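Long-range contacts in hypothetical protein PA2218 (Pseudomonas aeruginosa, PDB 2HDW), which is uncharacterised, has an alpha/beta-hydrolase fold and probably acts as a hydrolase: residues P97-G102 with G174-C179; T202-T207 with R320-T325; V209-Y214 with S291-P296; P248-K253 with D265-P270; R316-Y321 with A342-L347. One frame throughout, in Å; residues are numbered along the deposited sequence.

How the contacts relate
The five contacts run from the core of an alpha/beta-hydrolase fold to its surface. Contact 1 joins two neighbouring parallel strands of the central sheet, and its Cys179 touches both contact 2 and contact 5. Contacts 2 and 5 share Arg320 and Tyr321 at the start of helix 320-329, their centres about 10 Å apart. Contacts 2 and 3 share helix 206-212, with centres about 12 Å apart. Along the chain contact 4 nests inside contact 3, and both lie in the largely helical region between strands 197-201 and 309-314, inside the loop contact 2 closes from 202-207 to helix 320-329. In contact 5, His344 packs against Cys179 of contact 1, consistent with a hydrolase-like site beside this region.

Contact 1: P97-G102 with G174-C179; sequences PAIVIG and GVIGIC
Two parallel strands at the heart of the alpha/beta-hydrolase sheet pair here, Val100 beside Val175 and Ile101 beside Ile176, in strands 96-102 and 173-178. The axes of the two short segments approach to 4.5 Å at 22°, the slight twist expected of such a sheet. Five backbone hydrogen bonds fix the register. Gly174 N gives to Ala98 O at 2.9 Å, and Gly174 O accepts from Val100 N. Val100 O then takes Ile176 N, and Ile176 O takes Gly102 N at 3.2 Å, the donor lying nearly along the C=O axis. The series closes with Ile178 N on Gly102 O at 2.9 Å.

On one face, CG2 of Ile99 meets CG1 of Ile176 at 3.8 Å, placed there because CG2 stands anti to its own backbone N while CG1 (chi1 -55°) lies beside it. Ile101 runs alongside Ile176, its CG1 4.1 Å from Ile176 CB, and CG2 of Ile101 reaches CD1 of Ile178 at 3.9 Å. Helices 112-122 and 356-366 cover this face. On the other, Val100 CB meets Val175 CG1 at 3.9 Å, and Val100 packs on helix 148-164.

Every touching residue is buried, and the hydrogen bonds satisfy the facing amides without solvent. Strand 173-178 leads into Cys179, whose positive phi (53°) and place are consistent with the nucleophile position of alpha/beta hydrolases.

Contact 2: T202-T207 with R320-T325; sequences TMYDMT and RYFSET
Phe322 is the side chain that closes on residues 202-207, and its ring forms an offset stack with Tyr204, centroids 4.8 Å apart and planes at 27°. Its CE2 lies over a face of the Tyr204 ring, offset toward the rim and 3.7 Å from Tyr204 CD2. The face of Phe322 turned to the backbone carries Tyr204 CA in a CH-pi contact, 4.0 Å from the ring centroid, and Asp205 N sits over its rim on that same face. Tyr321 CZ covers the opposite face, so the ring is held between two layers. Chi1 of -73°, with CG anti to the carbonyl carbon, directs the ring at the chain.

Met203 CG touches Ser323 OG at 3.3 Å, and Met203 O lies 3.3 Å from Phe322 CB. A water links the segments: it accepts from Met203 N at 3.2 Å and is hydrogen-bonded to Ser323 OG at 2.9 Å. Ser323 OG is also bonded to His313 ND1. The contact buries Met203 O and Asp205 N, neither with a partner in the model.

Further out, Asp205 OD1 N-caps helix 206-212, receiving Thr207 OG1 at 2.8 Å and a weaker bond from Thr207 N. The Tyr204 hydroxyl bonds to those of Tyr214 and Tyr263, and the backbone of Tyr204 hydrogen-bonds with that of Cys179. The connection from strand 197-201 into helix 206-212 packs against helix 320-329, and Met203 touches strand 309-314.

Contact 3: V209-Y214 with S291-P296; sequences VMSKGY and SFMNMP
The Phe292 ring carries the methyl of Met210 on one face: CE stands 3.6 Å from the ring centroid, 24° off the normal, and is displaced toward the rim, so that it comes within 3.3 Å of Phe292 CG. This is a CH-pi contact, while the sulfur SD lies obliquely at 4.8 Å from the centroid, giving the pair its Met-aromatic character. The ring of Phe105 also meets Phe292, their planes steeply inclined. Met210 reaches across because its chain stays extended at chi2 (-161°) and bends only at chi3, which swings CE over the ring.

Met293 packs against the helix backbone, its CG 3.6 Å from Met210 O and its CE equally near that oxygen. Ser211 OG touches Met293 CA at 3.1 Å, but its hydrogen bond goes to Thr207 O, one turn back in helix 206-212. Beyond, Met293 packs on helix 220-240, and its O receives a hydrogen bond from Arg223 NH2.

No hydrogen bond crosses between 209-214 and 291-296. Helix 206-212 is therefore joined to residues 291-296 by dispersion and methyl-to-ring packing, with the polar groups of Ser211 and Met293 satisfied elsewhere in the chain.

Contact 4: P248-K253 with D265-P270; sequences PYNELK and DYYMTP
Van der Waals packing carries most of this contact, with Met268 lying against Asn250 and Glu251. Met268 CG sits 3.5 Å from Asn250 O and 4.1 Å from Asn250 CB. Bends at chi2 (-66°) and chi3 turn the end of the Met268 chain toward Glu251, its CE 3.9 Å from Glu251 OE2. Asn250 O is buried here and has no partner in the model.

Flat groups make the second kind of meeting: the amide of Asn250 approaches Tyr267 obliquely near CD2, with the two planes only 9° apart. One face of the Tyr267 ring is covered by Tyr266 CD2, 3.6 Å above its plane and over the centre.

Hydrogen bonding stays within 265-270, where Thr269 OG1 gives to Asp265 O at 2.6 Å, linking Thr269, just past helix 258-267, back to Asp265 within that helix.

The contact is surface packing: the loop between helices 220-240 and 258-267 folds back onto the C-terminal end of the latter, Asn250 also touching Tyr263 of that helix.

Contact 5: R316-Y321 with A342-L347; sequences RAHSRY and ASHVDL
His344 holds CG anti to its backbone N (chi1 -179°), whereas His318 has CG between backbone N and carbonyl carbon (chi1 66°), and these two settings bring the imidazoles together. His318 presents its edge to His344 CB, which lies near the ring plane 3.5 Å from CE1. The rings meet obliquely, centroids 5.1 Å apart and planes at 45°. A water in the plane of the His318 ring joins its ND1 at 2.8 Å to the backbone N of His344, from which it accepts. His318 NE2 is hydrogen-bonded to Tyr204 OH.

Ala317 CB packs against His344 N at 3.7 Å. One direct hydrogen bond crosses, Arg316 N to Ala342 O at 2.8 Å. A capping box links Ser343 and Asp346: Ser343 N gives to Asp346 OD2 at 2.7 Å, and Asp346 N to Ser343 OG at 3.2 Å. Asp346 OD2 also salt-bridges Arg353.

The His344 ring is ringed by Tyr204, Tyr263 and Tyr348 and lies against Cys179. A histidine after the last strand of the sheet, with water on its backbone N and a capping box starting one residue earlier, matches where alpha/beta hydrolases keep their catalytic base, so a Cys179–His344 partnership is plausible though unproven.

Contact 1: P97-G102 with G174-C179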
# COMPACT_ATOMS: atom_id res chain seq x y z
N PRO A 97 -1.08 19.65 -8.10
CA PRO A 97 -0.07 18.65 -7.74
C PRO A 97 -0.91 17.39 -7.51
O PRO A 97 -2.12 17.50 -7.26
CB PRO A 97 0.52 19.20 -6.45
CG PRO A 97 -0.65 19.89 -5.81
CD PRO A 97 -1.29 20.60 -6.99
N ALA A 98 -0.31 16.21 -7.60
CA ALA A 98 -1.06 14.98 -7.41
C ALA A 98 -0.33 13.98 -6.53
O ALA A 98 0.90 14.02 -6.42
CB ALA A 98 -1.37 14.35 -8.78
N ILE A 99 -1.09 13.09 -5.90
CA ILE A 99 -0.53 12.08 -5.01
C ILE A 99 -1.15 10.71 -5.26
O ILE A 99 -2.38 10.58 -5.32
CB ILE A 99 -0.81 12.43 -3.52
CG1 ILE A 99 -0.28 13.82 -3.20
CG2 ILE A 99 -0.16 11.40 -2.61
CD1 ILE A 99 -0.64 14.29 -1.79
N VAL A 100 -0.31 9.69 -5.43
CA VAL A 100 -0.82 8.33 -5.62
C VAL A 100 -0.64 7.62 -4.29
O VAL A 100 0.44 7.63 -3.70
CB VAL A 100 -0.05 7.56 -6.70
CG1 VAL A 100 -0.47 6.09 -6.67
CG2 VAL A 100 -0.36 8.15 -8.07
N ILE A 101 -1.72 7.00 -3.81
CA ILE A 101 -1.69 6.31 -2.53
C ILE A 101 -2.00 4.83 -2.63
O ILE A 101 -2.99 4.43 -3.25
CB ILE A 101 -2.68 6.98 -1.57
CG1 ILE A 101 -2.44 8.49 -1.58
CG2 ILE A 101 -2.51 6.42 -0.17
CD1 ILE A 101 -3.49 9.29 -0.87
N GLY A 102 -1.15 4.01 -2.01
CA GLY A 102 -1.35 2.57 -2.01
C GLY A 102 -1.11 1.99 -0.63
O GLY A 102 -0.37 2.57 0.18
N GLY A 174 3.60 13.07 -6.20
CA GLY A 174 4.20 12.45 -5.04
C GLY A 174 3.45 11.16 -4.76
O GLY A 174 2.43 10.88 -5.41
N VAL A 175 3.95 10.36 -3.83
CA VAL A 175 3.27 9.12 -3.48
C VAL A 175 3.29 8.87 -1.99
O VAL A 175 4.18 9.33 -1.28
CB VAL A 175 3.90 7.89 -4.16
CG1 VAL A 175 3.72 7.96 -5.67
CG2 VAL A 175 5.37 7.78 -3.80
N ILE A 176 2.27 8.15 -1.50
CA ILE A 176 2.21 7.79 -0.09
C ILE A 176 2.06 6.27 -0.02
O ILE A 176 1.15 5.69 -0.63
CB ILE A 176 1.00 8.43 0.63
CG1 ILE A 176 1.15 9.96 0.68
CG2 ILE A 176 0.93 7.91 2.07
CD1 ILE A 176 -0.09 10.68 1.20
N GLY A 177 2.96 5.62 0.71
CA GLY A 177 2.91 4.17 0.87
C GLY A 177 2.53 3.83 2.29
O GLY A 177 3.25 4.19 3.23
N ILE A 178 1.41 3.14 2.46
CA ILE A 178 0.92 2.76 3.78
C ILE A 178 1.20 1.29 4.10
O ILE A 178 1.05 0.42 3.24
CB ILE A 178 -0.62 2.96 3.89
CG1 ILE A 178 -1.02 4.35 3.39
CG2 ILE A 178 -1.06 2.76 5.33
CD1 ILE A 178 -2.51 4.53 3.19
N CYS A 179 1.60 1.02 5.33
CA CYS A 179 1.85 -0.34 5.76
C CYS A 179 2.81 -1.05 4.80
O CYS A 179 3.88 -0.52 4.48
CB CYS A 179 0.50 -1.08 5.83
SG CYS A 179 0.47 -2.63 6.77

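Contact 2: T202-T207 with R320-T325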
# COMPACT_ATOMS: atom_id res chain seq x y z
N THR A 202 3.51 4.05 8.76
CA THR A 202 3.54 2.78 9.50
C THR A 202 3.88 1.61 8.55
O THR A 202 3.19 0.59 8.50
CB THR A 202 2.18 2.55 10.25
OG1 THR A 202 2.32 1.49 11.19
CG2 THR A 202 1.05 2.22 9.26
N MET A 203 4.99 1.78 7.83
CA MET A 203 5.44 0.81 6.83
C MET A 203 5.97 -0.54 7.30
O MET A 203 6.37 -0.72 8.45
CB MET A 203 6.52 1.45 5.93
CG MET A 203 7.94 1.51 6.54
SD MET A 203 9.29 2.02 5.40
CE MET A 203 9.71 0.46 4.60
N TYR A 204 5.97 -1.46 6.34
CA TYR A 204 6.50 -2.81 6.47
C TYR A 204 7.34 -2.94 5.20
O TYR A 204 7.06 -2.27 4.21
CB TYR A 204 5.40 -3.87 6.33
CG TYR A 204 4.80 -4.47 7.58
CD1 TYR A 204 4.07 -3.68 8.48
CD2 TYR A 204 4.82 -5.85 7.79
CE1 TYR A 204 3.38 -4.26 9.54
CE2 TYR A 204 4.13 -6.44 8.85
CZ TYR A 204 3.40 -5.64 9.72
OH TYR A 204 2.66 -6.21 10.72
N ASP A 205 8.36 -3.78 5.24
CA ASP A 205 9.14 -4.08 4.04
C ASP A 205 8.64 -5.52 3.90
O ASP A 205 9.09 -6.40 4.63
CB ASP A 205 10.65 -4.07 4.31
CG ASP A 205 11.44 -4.71 3.18
OD1 ASP A 205 10.87 -5.54 2.45
OD2 ASP A 205 12.65 -4.40 3.03
N MET A 206 7.68 -5.76 3.00
CA MET A 206 7.13 -7.10 2.86
C MET A 206 8.12 -8.22 2.52
O MET A 206 7.89 -9.38 2.88
CB MET A 206 5.95 -7.12 1.88
CG MET A 206 4.71 -6.32 2.33
SD MET A 206 4.09 -6.67 4.04
CE MET A 206 3.76 -8.43 3.87
N THR A 207 9.23 -7.91 1.83
CA THR A 207 10.18 -8.97 1.50
C THR A 207 10.93 -9.36 2.76
O THR A 207 11.24 -10.53 2.99
CB THR A 207 11.20 -8.54 0.39
OG1 THR A 207 12.04 -7.47 0.86
CG2 THR A 207 10.47 -8.11 -0.87
N ARG A 320 7.41 -0.44 14.11
CA ARG A 320 8.23 0.76 14.02
C ARG A 320 9.63 0.50 13.51
O ARG A 320 10.21 1.35 12.82
CB ARG A 320 8.31 1.47 15.38
CG ARG A 320 9.00 2.82 15.30
CD ARG A 320 9.08 3.50 16.66
NE ARG A 320 9.94 2.75 17.57
CZ ARG A 320 10.15 3.08 18.84
NH1 ARG A 320 9.57 4.16 19.35
NH2 ARG A 320 10.95 2.34 19.60
N TYR A 321 10.19 -0.66 13.83
CA TYR A 321 11.54 -0.96 13.40
C TYR A 321 11.73 -0.97 11.88
O TYR A 321 12.82 -0.67 11.40
CB TYR A 321 12.01 -2.29 14.01
CG TYR A 321 11.46 -3.53 13.37
CD1 TYR A 321 12.16 -4.19 12.36
CD2 TYR A 321 10.27 -4.10 13.82
CE1 TYR A 321 11.70 -5.39 11.83
CE2 TYR A 321 9.79 -5.30 13.30
CZ TYR A 321 10.52 -5.94 12.30
OH TYR A 321 10.07 -7.12 11.79
N PHE A 322 10.68 -1.28 11.13
CA PHE A 322 10.80 -1.28 9.67
C PHE A 322 11.21 0.10 9.15
O PHE A 322 12.06 0.21 8.26
CB PHE A 322 9.48 -1.70 9.00
CG PHE A 322 9.17 -3.16 9.13
CD1 PHE A 322 10.04 -4.12 8.61
CD2 PHE A 322 8.00 -3.59 9.75
CE1 PHE A 322 9.75 -5.48 8.71
CE2 PHE A 322 7.70 -4.95 9.85
CZ PHE A 322 8.58 -5.90 9.33
N SER A 323 10.59 1.14 9.69
CA SER A 323 10.91 2.51 9.28
C SER A 323 12.30 2.92 9.75
O SER A 323 12.99 3.71 9.10
CB SER A 323 9.89 3.49 9.85
OG SER A 323 8.62 3.27 9.28
N GLU A 324 12.72 2.38 10.90
CA GLU A 324 14.03 2.70 11.45
C GLU A 324 15.11 2.10 10.56
O GLU A 324 16.17 2.69 10.38
CB GLU A 324 14.15 2.16 12.87
CG GLU A 324 13.10 2.74 13.80
CD GLU A 324 13.20 2.20 15.21
OE1 GLU A 324 13.37 0.98 15.36
OE2 GLU A 324 13.10 3.00 16.16
N THR A 325 14.82 0.92 10.00
CA THR A 325 15.75 0.25 9.10
C THR A 325 15.81 1.03 7.79
O THR A 325 16.88 1.33 7.28
CB THR A 325 15.29 -1.22 8.81
OG1 THR A 325 15.46 -2.01 9.99
CG2 THR A 325 16.12 -1.83 7.68
O HOH W 1 6.59 4.52 7.71

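Contact 3: V209-Y214 with S291-P296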
# COMPACT_ATOMS: atom_id res chain seq x y z
N VAL A 209 9.76 -9.06 5.97
CA VAL A 209 8.89 -9.78 6.89
C VAL A 209 8.60 -11.21 6.45
O VAL A 209 8.51 -12.11 7.29
CB VAL A 209 7.55 -9.03 7.12
CG1 VAL A 209 6.64 -9.14 5.91
CG2 VAL A 209 6.86 -9.58 8.36
N MET A 210 8.47 -11.45 5.15
CA MET A 210 8.21 -12.80 4.68
C MET A 210 9.47 -13.67 4.69
O MET A 210 9.39 -14.90 4.82
CB MET A 210 7.60 -12.78 3.28
CG MET A 210 6.11 -12.50 3.31
SD MET A 210 5.22 -12.95 1.83
CE MET A 210 4.72 -11.38 1.27
N SER A 211 10.63 -13.03 4.58
CA SER A 211 11.89 -13.75 4.58
C SER A 211 12.44 -14.01 5.99
O SER A 211 12.94 -15.10 6.27
CB SER A 211 12.94 -12.98 3.77
OG SER A 211 12.54 -12.89 2.41
N LYS A 212 12.33 -13.01 6.87
CA LYS A 212 12.86 -13.13 8.23
C LYS A 212 11.82 -13.12 9.36
O LYS A 212 12.18 -13.24 10.53
CB LYS A 212 13.86 -12.00 8.50
CG LYS A 212 15.00 -11.91 7.50
CD LYS A 212 15.89 -10.71 7.82
CE LYS A 212 17.10 -10.65 6.89
NZ LYS A 212 17.94 -9.45 7.16
N GLY A 213 10.54 -12.98 9.02
CA GLY A 213 9.51 -12.94 10.05
C GLY A 213 9.62 -11.65 10.85
O GLY A 213 10.40 -10.76 10.49
N TYR A 214 8.85 -11.53 11.92
CA TYR A 214 8.89 -10.33 12.75
C TYR A 214 10.15 -10.27 13.62
O TYR A 214 10.44 -11.20 14.37
CB TYR A 214 7.65 -10.26 13.64
CG TYR A 214 6.40 -9.85 12.90
CD1 TYR A 214 6.26 -8.56 12.39
CD2 TYR A 214 5.36 -10.76 12.68
CE1 TYR A 214 5.12 -8.17 11.70
CE2 TYR A 214 4.21 -10.38 11.99
CZ TYR A 214 4.09 -9.09 11.50
OH TYR A 214 2.96 -8.70 10.82
N SER A 291 8.09 -15.22 -4.28
CA SER A 291 8.76 -14.07 -4.88
C SER A 291 9.35 -13.15 -3.82
O SER A 291 10.51 -12.75 -3.91
CB SER A 291 7.80 -13.28 -5.79
OG SER A 291 6.68 -12.82 -5.06
N PHE A 292 8.54 -12.82 -2.81
CA PHE A 292 8.97 -11.94 -1.72
C PHE A 292 10.16 -12.48 -0.94
O PHE A 292 11.03 -11.71 -0.52
CB PHE A 292 7.80 -11.70 -0.75
CG PHE A 292 6.71 -10.84 -1.33
CD1 PHE A 292 6.78 -9.45 -1.22
CD2 PHE A 292 5.63 -11.41 -1.99
CE1 PHE A 292 5.79 -8.64 -1.77
CE2 PHE A 292 4.63 -10.61 -2.54
CZ PHE A 292 4.71 -9.22 -2.43
N MET A 293 10.20 -13.79 -0.76
CA MET A 293 11.29 -14.42 -0.01
C MET A 293 12.58 -14.48 -0.83
O MET A 293 13.66 -14.76 -0.28
CB MET A 293 10.88 -15.85 0.41
CG MET A 293 9.69 -15.95 1.37
SD MET A 293 9.25 -17.67 1.88
CE MET A 293 10.45 -17.92 3.11
N ASN A 294 12.49 -14.18 -2.12
CA ASN A 294 13.65 -14.29 -3.01
C ASN A 294 14.07 -13.02 -3.76
O ASN A 294 15.14 -12.99 -4.39
CB ASN A 294 13.36 -15.41 -4.02
CG ASN A 294 14.60 -15.89 -4.74
OD1 ASN A 294 15.65 -16.10 -4.13
ND2 ASN A 294 14.47 -16.10 -6.05
N MET A 295 13.27 -11.96 -3.67
CA MET A 295 13.57 -10.72 -4.38
C MET A 295 13.37 -9.49 -3.48
O MET A 295 12.29 -8.92 -3.42
CB MET A 295 12.66 -10.60 -5.61
CG MET A 295 13.41 -10.29 -6.90
SD MET A 295 14.47 -11.65 -7.41
CE MET A 295 13.53 -12.27 -8.78
N PRO A 296 14.44 -9.07 -2.78
CA PRO A 296 14.30 -7.91 -1.90
C PRO A 296 14.05 -6.59 -2.62
O PRO A 296 14.44 -6.40 -3.77
CB PRO A 296 15.61 -7.91 -1.12
CG PRO A 296 16.57 -8.53 -2.06
CD PRO A 296 15.78 -9.66 -2.66

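Contact 4: P248-K253 with D265-P270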
# COMPACT_ATOMS: atom_id res chain seq x y z
N PRO A 248 -8.04 -18.37 6.19
CA PRO A 248 -8.59 -17.02 6.32
C PRO A 248 -7.75 -16.10 7.21
O PRO A 248 -7.29 -16.51 8.28
CB PRO A 248 -9.98 -17.28 6.92
CG PRO A 248 -10.36 -18.58 6.29
CD PRO A 248 -9.08 -19.39 6.42
N TYR A 249 -7.57 -14.87 6.75
CA TYR A 249 -6.77 -13.87 7.46
C TYR A 249 -7.48 -13.12 8.58
O TYR A 249 -8.67 -12.81 8.49
CB TYR A 249 -6.23 -12.85 6.45
CG TYR A 249 -4.95 -13.25 5.74
CD1 TYR A 249 -4.68 -14.59 5.44
CD2 TYR A 249 -4.02 -12.29 5.36
CE1 TYR A 249 -3.49 -14.95 4.78
CE2 TYR A 249 -2.84 -12.64 4.71
CZ TYR A 249 -2.58 -13.97 4.42
OH TYR A 249 -1.42 -14.29 3.77
N ASN A 250 -6.72 -12.83 9.63
CA ASN A 250 -7.20 -12.09 10.79
C ASN A 250 -8.36 -12.67 11.58
O ASN A 250 -9.27 -11.95 12.00
CB ASN A 250 -7.51 -10.65 10.38
CG ASN A 250 -6.26 -9.88 10.00
OD1 ASN A 250 -6.16 -9.34 8.89
ND2 ASN A 250 -5.29 -9.84 10.90
N GLU A 251 -8.33 -13.98 11.78
CA GLU A 251 -9.36 -14.65 12.57
C GLU A 251 -8.66 -15.00 13.88
O GLU A 251 -7.63 -15.65 13.88
CB GLU A 251 -9.86 -15.91 11.87
CG GLU A 251 -10.40 -15.63 10.47
CD GLU A 251 -11.53 -16.58 10.06
OE1 GLU A 251 -11.35 -17.81 10.18
OE2 GLU A 251 -12.58 -16.07 9.62
N LEU A 252 -9.22 -14.54 15.00
CA LEU A 252 -8.61 -14.78 16.29
C LEU A 252 -8.99 -16.13 16.91
O LEU A 252 -10.16 -16.52 16.92
CB LEU A 252 -8.96 -13.64 17.25
CG LEU A 252 -8.56 -12.25 16.73
CD1 LEU A 252 -9.08 -11.19 17.68
CD2 LEU A 252 -7.04 -12.16 16.61
N LYS A 253 -7.99 -16.83 17.42
CA LYS A 253 -8.19 -18.14 18.04
C LYS A 253 -7.90 -18.04 19.53
O LYS A 253 -8.23 -18.94 20.30
CB LYS A 253 -7.26 -19.17 17.39
CG LYS A 253 -7.43 -19.26 15.88
CD LYS A 253 -6.46 -20.24 15.25
CE LYS A 253 -6.64 -20.28 13.74
NZ LYS A 253 -5.68 -21.22 13.07
N ASP A 265 -9.49 -6.14 14.85
CA ASP A 265 -10.45 -5.08 15.17
C ASP A 265 -10.65 -4.10 14.03
O ASP A 265 -11.68 -3.44 13.95
CB ASP A 265 -10.01 -4.34 16.43
CG ASP A 265 -10.11 -5.21 17.67
OD1 ASP A 265 -10.77 -6.26 17.60
OD2 ASP A 265 -9.54 -4.83 18.70
N TYR A 266 -9.67 -4.01 13.14
CA TYR A 266 -9.81 -3.11 12.00
C TYR A 266 -10.42 -3.84 10.80
O TYR A 266 -11.46 -3.43 10.27
CB TYR A 266 -8.44 -2.55 11.60
CG TYR A 266 -8.52 -1.68 10.36
CD1 TYR A 266 -9.06 -0.39 10.41
CD2 TYR A 266 -8.13 -2.18 9.11
CE1 TYR A 266 -9.20 0.38 9.26
CE2 TYR A 266 -8.28 -1.42 7.95
CZ TYR A 266 -8.81 -0.15 8.03
OH TYR A 266 -8.96 0.59 6.89
N TYR A 267 -9.75 -4.91 10.39
CA TYR A 267 -10.17 -5.69 9.23
C TYR A 267 -11.40 -6.58 9.38
O TYR A 267 -12.03 -6.92 8.38
CB TYR A 267 -9.00 -6.57 8.75
CG TYR A 267 -7.86 -5.82 8.09
CD1 TYR A 267 -8.04 -5.18 6.86
CD2 TYR A 267 -6.60 -5.76 8.69
CE1 TYR A 267 -6.98 -4.50 6.24
CE2 TYR A 267 -5.54 -5.09 8.08
CZ TYR A 267 -5.74 -4.46 6.86
OH TYR A 267 -4.69 -3.78 6.25
N MET A 268 -11.74 -6.95 10.60
CA MET A 268 -12.89 -7.84 10.77
C MET A 268 -14.04 -7.33 11.63
O MET A 268 -14.75 -8.10 12.27
CB MET A 268 -12.40 -9.20 11.29
CG MET A 268 -11.58 -9.98 10.24
SD MET A 268 -12.57 -10.48 8.81
CE MET A 268 -13.03 -12.17 9.35
N THR A 269 -14.21 -6.01 11.64
CA THR A 269 -15.32 -5.38 12.34
C THR A 269 -15.76 -4.27 11.41
O THR A 269 -15.09 -3.99 10.41
CB THR A 269 -14.90 -4.74 13.68
OG1 THR A 269 -14.19 -3.52 13.43
CG2 THR A 269 -14.04 -5.69 14.51
N PRO A 270 -16.90 -3.63 11.70
CA PRO A 270 -17.36 -2.55 10.83
C PRO A 270 -16.35 -1.41 10.70
O PRO A 270 -16.44 -0.60 9.77
CB PRO A 270 -18.66 -2.12 11.51
CG PRO A 270 -19.20 -3.42 12.00
CD PRO A 270 -17.96 -4.07 12.62

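Contact 5: R316-Y321 with A342-L347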
# COMPACT_ATOMS: atom_id res chain seq x y z
N ARG A 316 4.45 3.32 19.53
CA ARG A 316 4.18 2.01 20.11
C ARG A 316 3.94 0.90 19.09
O ARG A 316 3.58 -0.21 19.47
CB ARG A 316 2.96 2.09 21.04
CG ARG A 316 2.96 3.31 21.96
CD ARG A 316 4.16 3.32 22.89
NE ARG A 316 3.82 2.99 24.27
CZ ARG A 316 3.30 1.82 24.65
NH1 ARG A 316 3.06 0.87 23.76
NH2 ARG A 316 3.04 1.60 25.94
N ALA A 317 4.12 1.21 17.81
CA ALA A 317 3.88 0.21 16.77
C ALA A 317 4.90 -0.93 16.80
O ALA A 317 6.11 -0.70 16.93
CB ALA A 317 3.89 0.88 15.40
N HIS A 318 4.40 -2.15 16.69
CA HIS A 318 5.25 -3.34 16.68
C HIS A 318 6.14 -3.31 15.45
O HIS A 318 7.20 -3.94 15.39
CB HIS A 318 4.39 -4.60 16.60
CG HIS A 318 3.64 -4.73 15.30
ND1 HIS A 318 2.56 -3.94 14.99
CD2 HIS A 318 3.87 -5.51 14.22
CE1 HIS A 318 2.15 -4.23 13.76
NE2 HIS A 318 2.93 -5.18 13.28
N SER A 319 5.69 -2.56 14.45
CA SER A 319 6.38 -2.44 13.17
C SER A 319 7.28 -1.22 13.04
O SER A 319 7.85 -0.98 11.98
CB SER A 319 5.33 -2.38 12.07
OG SER A 319 4.43 -1.33 12.37
N ARG A 320 7.41 -0.44 14.11
CA ARG A 320 8.23 0.76 14.02
C ARG A 320 9.63 0.50 13.51
O ARG A 320 10.21 1.35 12.82
CB ARG A 320 8.31 1.47 15.38
CG ARG A 320 9.00 2.82 15.30
CD ARG A 320 9.08 3.50 16.66
NE ARG A 320 9.94 2.75 17.57
CZ ARG A 320 10.15 3.08 18.84
NH1 ARG A 320 9.57 4.16 19.35
NH2 ARG A 320 10.95 2.34 19.60
N TYR A 321 10.19 -0.66 13.83
CA TYR A 321 11.54 -0.96 13.40
C TYR A 321 11.73 -0.97 11.88
O TYR A 321 12.82 -0.67 11.40
CB TYR A 321 12.01 -2.29 14.01
CG TYR A 321 11.46 -3.53 13.37
CD1 TYR A 321 12.16 -4.19 12.36
CD2 TYR A 321 10.27 -4.10 13.82
CE1 TYR A 321 11.70 -5.39 11.83
CE2 TYR A 321 9.79 -5.30 13.30
CZ TYR A 321 10.52 -5.94 12.30
OH TYR A 321 10.07 -7.12 11.79
N ALA A 342 1.32 6.18 19.45
CA ALA A 342 0.49 5.57 18.42
C ALA A 342 0.87 4.12 18.10
O ALA A 342 2.04 3.74 18.11
CB ALA A 342 0.55 6.41 17.14
N SER A 343 -0.15 3.30 17.84
CA SER A 343 0.07 1.90 17.50
C SER A 343 0.17 1.83 15.98
O SER A 343 0.20 2.86 15.31
CB SER A 343 -1.12 1.05 17.95
OG SER A 343 -2.25 1.34 17.15
N HIS A 344 0.20 0.61 15.45
CA HIS A 344 0.28 0.42 14.01
C HIS A 344 -1.04 0.79 13.35
O HIS A 344 -1.09 1.67 12.48
CB HIS A 344 0.64 -1.04 13.68
CG HIS A 344 0.77 -1.31 12.21
ND1 HIS A 344 -0.32 -1.49 11.39
CD2 HIS A 344 1.86 -1.36 11.41
CE1 HIS A 344 0.09 -1.65 10.14
NE2 HIS A 344 1.41 -1.58 10.13
N VAL A 345 -2.12 0.13 13.76
CA VAL A 345 -3.43 0.39 13.19
C VAL A 345 -3.91 1.83 13.43
O VAL A 345 -4.80 2.31 12.74
CB VAL A 345 -4.49 -0.62 13.69
CG1 VAL A 345 -5.85 -0.27 13.16
CG2 VAL A 345 -4.11 -2.03 13.23
N ASP A 346 -3.33 2.52 14.41
CA ASP A 346 -3.73 3.90 14.66
C ASP A 346 -3.54 4.77 13.42
O ASP A 346 -4.34 5.67 13.17
CB ASP A 346 -2.90 4.53 15.79
CG ASP A 346 -3.45 4.23 17.16
OD1 ASP A 346 -4.64 3.88 17.29
OD2 ASP A 346 -2.67 4.36 18.13
N LEU A 347 -2.48 4.51 12.66
CA LEU A 347 -2.21 5.30 11.47
C LEU A 347 -2.98 4.83 10.24
O LEU A 347 -2.69 5.25 9.12
CB LEU A 347 -0.70 5.34 11.18
CG LEU A 347 0.10 6.47 11.86
CD1 LEU A 347 -0.13 6.44 13.36
CD2 LEU A 347 1.58 6.32 11.54
O HOH W 2 1.24 -2.19 16.73